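Local coordinates for protein putative glycosyl hydrolase (Parabacteroides distasonis, PDB 4QHZ) that probably acts as a glycoside hydrolase of the 3-keto-disaccharide hydrolase family and binds magnesium, at residues C[96-110]-C[233-246]. Residues are numbered along the deposited sequence; the frame is centred on the assembly and turned at random.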
loop_
_atom_site.group_PDB
_atom_site.type_symbol
_atom_site.label_atom_id
_atom_site.label_comp_id
_atom_site.label_asym_id
_atom_site.label_seq_id
_atom_site.Cartn_x
_atom_site.Cartn_y
_atom_site.Cartn_z
ATOM N N ASP C 96 -13.664 10.451 -1.445
ATOM C CA ASP C 96 -12.444 10.761 -0.717
ATOM C C ASP C 96 -12.617 12.121 -0.085
ATOM O O ASP C 96 -13.132 13.041 -0.721
ATOM C CB ASP C 96 -11.215 10.798 -1.624
ATOM C CG ASP C 96 -11.029 9.530 -2.432
ATOM O OD1 ASP C 96 -11.336 8.429 -1.941
ATOM O OD2 ASP C 96 -10.554 9.641 -3.576
ATOM N N PHE C 97 -12.187 12.264 1.162
ATOM C CA PHE C 97 -12.336 13.547 1.834
ATOM C C PHE C 97 -11.426 13.705 3.041
ATOM O O PHE C 97 -10.919 12.737 3.604
ATOM C CB PHE C 97 -13.801 13.769 2.266
ATOM C CG PHE C 97 -14.339 12.705 3.173
ATOM C CD1 PHE C 97 -14.143 12.776 4.546
ATOM C CD2 PHE C 97 -15.057 11.638 2.658
ATOM C CE1 PHE C 97 -14.647 11.793 5.384
ATOM C CE2 PHE C 97 -15.567 10.659 3.488
ATOM C CZ PHE C 97 -15.360 10.734 4.851
ATOM N N GLN C 98 -11.275 14.960 3.429
ATOM C CA GLN C 98 -10.714 15.344 4.704
ATOM C C GLN C 98 -11.837 15.990 5.498
ATOM O O GLN C 98 -12.621 16.749 4.946
ATOM C CB GLN C 98 -9.581 16.319 4.481
ATOM C CG GLN C 98 -9.214 17.135 5.690
ATOM C CD GLN C 98 -8.178 18.188 5.390
ATOM O OE1 GLN C 98 -7.984 18.603 4.246
ATOM N NE2 GLN C 98 -7.511 18.637 6.430
HETATM N N MSE C 99 -11.895 15.689 6.792
HETATM C CA MSE C 99 -12.988 16.103 7.655
HETATM C C MSE C 99 -12.524 16.601 8.993
HETATM O O MSE C 99 -11.551 16.086 9.541
HETATM C CB MSE C 99 -13.784 14.840 7.944
HETATM C CG MSE C 99 -15.267 15.039 7.843
HETATM SE SE MSE C 99 -16.085 13.489 8.745
HETATM C CE MSE C 99 -16.983 14.611 10.094
ATOM N N HIS C 100 -13.238 17.581 9.546
ATOM C CA HIS C 100 -12.971 18.093 10.881
ATOM C C HIS C 100 -14.259 18.053 11.690
ATOM O O HIS C 100 -15.324 18.379 11.179
ATOM C CB HIS C 100 -12.434 19.518 10.800
ATOM C CG HIS C 100 -11.988 20.083 12.115
ATOM N ND1 HIS C 100 -10.683 20.013 12.555
ATOM C CD2 HIS C 100 -12.673 20.746 13.078
ATOM C CE1 HIS C 100 -10.587 20.592 13.738
ATOM N NE2 HIS C 100 -11.778 21.052 14.075
ATOM N N ILE C 101 -14.165 17.640 12.951
ATOM C CA ILE C 101 -15.335 17.573 13.828
ATOM C C ILE C 101 -14.885 17.604 15.288
ATOM O O ILE C 101 -13.945 16.914 15.680
ATOM C CB ILE C 101 -16.209 16.323 13.535
ATOM C CG1 ILE C 101 -17.435 16.278 14.450
ATOM C CG2 ILE C 101 -15.418 15.026 13.684
ATOM C CD1 ILE C 101 -18.496 15.299 13.988
ATOM N N GLU C 102 -15.574 18.411 16.086
ATOM C CA GLU C 102 -15.269 18.564 17.499
ATOM C C GLU C 102 -16.471 18.141 18.313
ATOM O O GLU C 102 -17.615 18.388 17.919
ATOM C CB GLU C 102 -14.882 20.009 17.799
ATOM C CG GLU C 102 -13.728 20.487 16.921
ATOM C CD GLU C 102 -13.178 21.850 17.294
ATOM O OE1 GLU C 102 -13.580 22.422 18.337
ATOM O OE2 GLU C 102 -12.331 22.346 16.519
ATOM N N TRP C 103 -16.215 17.477 19.435
ATOM C CA TRP C 103 -17.294 16.943 20.264
ATOM C C TRP C 103 -16.985 17.035 21.756
ATOM O O TRP C 103 -15.833 16.906 22.184
ATOM C CB TRP C 103 -17.618 15.493 19.881
ATOM C CG TRP C 103 -16.452 14.567 19.785
ATOM C CD1 TRP C 103 -15.641 14.393 18.709
ATOM C CD2 TRP C 103 -16.001 13.638 20.780
ATOM N NE1 TRP C 103 -14.686 13.440 18.978
ATOM C CE2 TRP C 103 -14.887 12.960 20.243
ATOM C CE3 TRP C 103 -16.403 13.342 22.084
ATOM C CZ2 TRP C 103 -14.180 11.988 20.961
ATOM C CZ3 TRP C 103 -15.700 12.383 22.802
ATOM C CH2 TRP C 103 -14.603 11.711 22.234
ATOM N N GLN C 104 -18.041 17.254 22.529
ATOM C CA GLN C 104 -17.936 17.520 23.953
ATOM C C GLN C 104 -18.779 16.549 24.748
ATOM O O GLN C 104 -19.988 16.446 24.533
ATOM C CB GLN C 104 -18.412 18.940 24.236
ATOM C CG GLN C 104 -18.272 19.383 25.681
ATOM C CD GLN C 104 -19.075 20.636 25.968
ATOM O OE1 GLN C 104 -20.265 20.703 25.655
ATOM N NE2 GLN C 104 -18.427 21.640 26.543
ATOM N N VAL C 105 -18.141 15.847 25.677
ATOM C CA VAL C 105 -18.861 15.059 26.664
ATOM C C VAL C 105 -19.315 16.028 27.752
ATOM O O VAL C 105 -18.503 16.793 28.266
ATOM C CB VAL C 105 -17.978 13.953 27.262
ATOM C CG1 VAL C 105 -18.769 13.099 28.248
ATOM C CG2 VAL C 105 -17.395 13.084 26.155
ATOM N N PRO C 106 -20.614 16.021 28.098
ATOM C CA PRO C 106 -21.091 17.008 29.075
ATOM C C PRO C 106 -20.524 16.738 30.471
ATOM O O PRO C 106 -20.231 15.590 30.803
ATOM C CB PRO C 106 -22.612 16.835 29.041
ATOM C CG PRO C 106 -22.821 15.422 28.609
ATOM C CD PRO C 106 -21.674 15.080 27.694
ATOM N N THR C 107 -20.374 17.789 31.273
ATOM C CA THR C 107 -19.744 17.664 32.591
ATOM C C THR C 107 -20.546 16.769 33.536
ATOM O O THR C 107 -19.980 16.208 34.470
ATOM C CB THR C 107 -19.541 19.037 33.265
ATOM O OG1 THR C 107 -20.784 19.739 33.316
ATOM C CG2 THR C 107 -18.534 19.871 32.493
ATOM N N ASN C 108 -21.852 16.642 33.297
ATOM C CA ASN C 108 -22.715 15.793 34.120
ATOM C C ASN C 108 -22.915 14.374 33.548
ATOM O O ASN C 108 -23.863 13.676 33.914
ATOM C CB ASN C 108 -24.065 16.489 34.354
ATOM C CG ASN C 108 -24.919 16.562 33.102
ATOM O OD1 ASN C 108 -24.449 16.316 31.992
ATOM N ND2 ASN C 108 -26.188 16.881 33.280
ATOM N N ILE C 109 -22.014 13.955 32.662
ATOM C CA ILE C 109 -22.051 12.620 32.063
ATOM C C ILE C 109 -22.116 11.509 33.111
ATOM O O ILE C 109 -21.513 11.604 34.181
ATOM C CB ILE C 109 -20.818 12.387 31.135
ATOM C CG1 ILE C 109 -20.946 11.080 30.342
ATOM C CG2 ILE C 109 -19.515 12.402 31.927
ATOM C CD1 ILE C 109 -22.065 11.088 29.320
ATOM N N THR C 110 -22.868 10.464 32.795
ATOM C CA THR C 110 -22.894 9.246 33.592
ATOM C C THR C 110 -22.791 8.052 32.656
ATOM O O THR C 110 -22.941 8.194 31.439
ATOM C CB THR C 110 -24.185 9.122 34.419
ATOM O OG1 THR C 110 -25.321 9.150 33.545
ATOM C CG2 THR C 110 -24.291 10.260 35.425
ATOM N N SER C 233 -27.153 7.529 28.722
ATOM C CA SER C 233 -26.191 8.577 29.084
ATOM C C SER C 233 -26.569 9.931 28.478
ATOM O O SER C 233 -27.149 10.016 27.385
ATOM C CB SER C 233 -24.761 8.193 28.684
ATOM O OG SER C 233 -24.559 8.260 27.286
ATOM N N GLU C 234 -26.220 10.982 29.207
ATOM C CA GLU C 234 -26.469 12.355 28.793
ATOM C C GLU C 234 -25.850 12.618 27.412
ATOM O O GLU C 234 -24.747 12.155 27.141
ATOM C CB GLU C 234 -25.893 13.324 29.828
ATOM C CG GLU C 234 -26.631 13.332 31.166
ATOM C CD GLU C 234 -26.313 12.143 32.068
ATOM O OE1 GLU C 234 -25.449 11.302 31.732
ATOM O OE2 GLU C 234 -26.948 12.046 33.132
ATOM N N PRO C 235 -26.558 13.355 26.539
ATOM C CA PRO C 235 -26.140 13.420 25.136
ATOM C C PRO C 235 -24.895 14.258 24.926
ATOM O O PRO C 235 -24.693 15.239 25.636
ATOM C CB PRO C 235 -27.340 14.066 24.436
ATOM C CG PRO C 235 -28.024 14.855 25.498
ATOM C CD PRO C 235 -27.789 14.129 26.790
ATOM N N ILE C 236 -24.062 13.879 23.957
ATOM C CA ILE C 236 -22.880 14.684 23.656
ATOM C C ILE C 236 -23.242 15.835 22.712
ATOM O O ILE C 236 -24.296 15.826 22.069
ATOM C CB ILE C 236 -21.710 13.848 23.083
ATOM C CG1 ILE C 236 -21.999 13.354 21.677
ATOM C CG2 ILE C 236 -21.374 12.670 23.994
ATOM C CD1 ILE C 236 -20.734 12.942 20.956
ATOM N N SER C 237 -22.368 16.831 22.647
ATOM C CA SER C 237 -22.569 17.977 21.765
ATOM C C SER C 237 -21.466 18.064 20.711
ATOM O O SER C 237 -20.349 17.600 20.931
ATOM C CB SER C 237 -22.629 19.268 22.584
ATOM O OG SER C 237 -23.817 19.314 23.353
ATOM N N PHE C 238 -21.794 18.676 19.577
ATOM C CA PHE C 238 -20.879 18.819 18.458
ATOM C C PHE C 238 -20.707 20.287 18.060
ATOM O O PHE C 238 -21.609 21.099 18.267
ATOM C CB PHE C 238 -21.414 18.061 17.249
ATOM C CG PHE C 238 -21.421 16.564 17.409
ATOM C CD1 PHE C 238 -20.298 15.820 17.098
ATOM C CD2 PHE C 238 -22.560 15.907 17.836
ATOM C CE1 PHE C 238 -20.301 14.447 17.230
ATOM C CE2 PHE C 238 -22.571 14.537 17.975
ATOM C CZ PHE C 238 -21.439 13.802 17.671
ATOM N N ARG C 239 -19.557 20.615 17.475
ATOM C CA ARG C 239 -19.338 21.926 16.875
ATOM C C ARG C 239 -18.259 21.850 15.807
ATOM O O ARG C 239 -17.562 20.843 15.684
ATOM C CB ARG C 239 -18.926 22.953 17.923
ATOM C CG ARG C 239 -17.480 22.810 18.366
ATOM C CD ARG C 239 -17.069 23.834 19.412
ATOM N NE ARG C 239 -15.632 23.761 19.667
ATOM C CZ ARG C 239 -14.976 24.526 20.530
ATOM N NH1 ARG C 239 -15.624 25.435 21.243
ATOM N NH2 ARG C 239 -13.665 24.381 20.680
ATOM N N ASN C 240 -18.139 22.926 15.033
ATOM C CA ASN C 240 -17.080 23.092 14.038
ATOM C C ASN C 240 -16.871 21.851 13.160
ATOM O O ASN C 240 -15.834 21.193 13.227
ATOM C CB ASN C 240 -15.770 23.488 14.719
ATOM C CG ASN C 240 -14.687 23.893 13.725
ATOM O OD1 ASN C 240 -14.975 24.249 12.580
ATOM N ND2 ASN C 240 -13.438 23.842 14.159
ATOM N N ILE C 241 -17.873 21.548 12.338
ATOM C CA ILE C 241 -17.794 20.428 11.422
ATOM C C ILE C 241 -17.620 20.952 10.002
ATOM O O ILE C 241 -18.459 21.709 9.506
ATOM C CB ILE C 241 -19.046 19.541 11.494
ATOM C CG1 ILE C 241 -19.383 19.234 12.956
ATOM C CG2 ILE C 241 -18.833 18.266 10.692
ATOM C CD1 ILE C 241 -20.587 18.335 13.146
ATOM N N TRP C 242 -16.534 20.548 9.350
ATOM C CA TRP C 242 -16.364 20.837 7.935
ATOM C C TRP C 242 -15.733 19.661 7.205
ATOM O O TRP C 242 -15.129 18.782 7.812
ATOM C CB TRP C 242 -15.546 22.119 7.711
ATOM C CG TRP C 242 -14.216 22.204 8.410
ATOM C CD1 TRP C 242 -13.965 22.805 9.602
ATOM C CD2 TRP C 242 -12.952 21.730 7.925
ATOM N NE1 TRP C 242 -12.627 22.717 9.908
ATOM C CE2 TRP C 242 -11.982 22.067 8.890
ATOM C CE3 TRP C 242 -12.547 21.050 6.773
ATOM C CZ2 TRP C 242 -10.634 21.731 8.747
ATOM C CZ3 TRP C 242 -11.205 20.726 6.625
ATOM C CH2 TRP C 242 -10.267 21.065 7.611
ATOM N N ILE C 243 -15.904 19.660 5.893
ATOM C CA ILE C 243 -15.447 18.571 5.055
ATOM C C ILE C 243 -14.962 19.164 3.743
ATOM O O ILE C 243 -15.570 20.100 3.213
ATOM C CB ILE C 243 -16.573 17.546 4.829
ATOM C CG1 ILE C 243 -16.059 16.310 4.094
ATOM C CG2 ILE C 243 -17.742 18.168 4.062
ATOM C CD1 ILE C 243 -16.989 15.121 4.222
ATOM N N ARG C 244 -13.853 18.648 3.233
ATOM C CA ARG C 244 -13.414 19.037 1.894
ATOM C C ARG C 244 -13.052 17.802 1.102
ATOM O O ARG C 244 -12.443 16.864 1.612
ATOM C CB ARG C 244 -12.260 20.046 1.939
ATOM C CG ARG C 244 -11.108 19.702 2.847
ATOM C CD ARG C 244 -10.202 20.909 3.043
ATOM N NE ARG C 244 -9.609 21.379 1.787
ATOM C CZ ARG C 244 -8.603 20.781 1.148
ATOM N NH1 ARG C 244 -8.047 19.665 1.622
ATOM N NH2 ARG C 244 -8.150 21.293 0.014
ATOM N N GLU C 245 -13.497 17.790 -0.147
ATOM C CA GLU C 245 -13.366 16.620 -0.986
ATOM C C GLU C 245 -11.933 16.558 -1.474
ATOM O O GLU C 245 -11.336 17.584 -1.761
ATOM C CB GLU C 245 -14.357 16.688 -2.146
ATOM C CG GLU C 245 -15.797 16.844 -1.673
ATOM C CD GLU C 245 -16.811 16.638 -2.778
ATOM O OE1 GLU C 245 -16.927 15.502 -3.276
ATOM O OE2 GLU C 245 -17.495 17.615 -3.143
ATOM N N LEU C 246 -11.374 15.354 -1.509
ATOM C CA LEU C 246 -10.042 15.122 -2.046
ATOM C C LEU C 246 -10.152 14.374 -3.378
ATOM O O LEU C 246 -11.236 13.919 -3.775
ATOM C CB LEU C 246 -9.206 14.325 -1.042
ATOM C CG LEU C 246 -9.012 14.984 0.327
ATOM C CD1 LEU C 246 -8.452 13.996 1.338
ATOM C CD2 LEU C 246 -8.112 16.197 0.201
ATOM O OXT LEU C 246 -9.171 14.197 -4.098
HETATM O O HOH W 1 -15.735 13.224 -1.516
HETATM O O HOH W 2 -9.102 11.453 -4.870
HETATM O O HOH W 3 -13.339 12.029 -3.976
HETATM O O HOH W 4 -25.909 13.580 35.343
#
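One face of the Trp-242 indole carries the CB of His-100, 3.4 Å from the centroid of its five-membered ring, a CH-pi contact. Asn-240 OD1 lies at the indole edge, in the ring plane. The Phe-97 ring has Ile-243 CD1 over one face, offset toward the rim, 3.7 Å from CD1 of that ring. The imidazole of His-100 runs nearly parallel to the indole, planes 3° apart, but is slid aside, and the two rings barely overlap. It reaches past the indole toward Asn-240 because chi1 of -174° swings CG away from the backbone N. The backbone O of Asn-240 lies at the imidazole edge. In the same ring plane, NE2 of His-100 donates to OE2 of Glu-102 at 2.8 Å, almost straight at 176°, on the anti lone pair. ND1 is hydrogen-bonded to Asp-169. Asn-240 ND2 meets OE2 of Glu-102 from above the carboxylate plane, at 3.0 Å. The other oxygen, OE1, is gripped side-on by Arg-239 through NE (2.8 Å) and NH2, in the guanidinium plane. Were Glu-102 replaced by an alanine, Arg-239 would probably lose its salt-bridge mate, and His-100 NE2 and Asn-240 ND2 an acceptor. On the sheet face shared by His-100, Glu-102 and Trp-242, OE1 of Gln-98 accepts from NH1 of Arg-244 at 2.8 Å, amide and guanidinium nearly perpendicular. Val-197 of the second subunit also donates to OE1. Ile-101 CD1 touches both Phe-238 and Ile-241. The other sheet face, with Phe-97, Met-99 and Phe-238, meets strand 119-123, which contributes magnesium ligand Ser-119. Backbone bonds pair strands 97-104 and 237-245 antiparallel. A beta bulge at Asn-240 and Ile-241, opposite Ile-101, shifts the register by one. Strand 165-177 flanks 97-104 on its other edge. Two facing antiparallel sheets with an apolar core are characteristic of the concanavalin-like jelly-roll sandwich, consistent with this family.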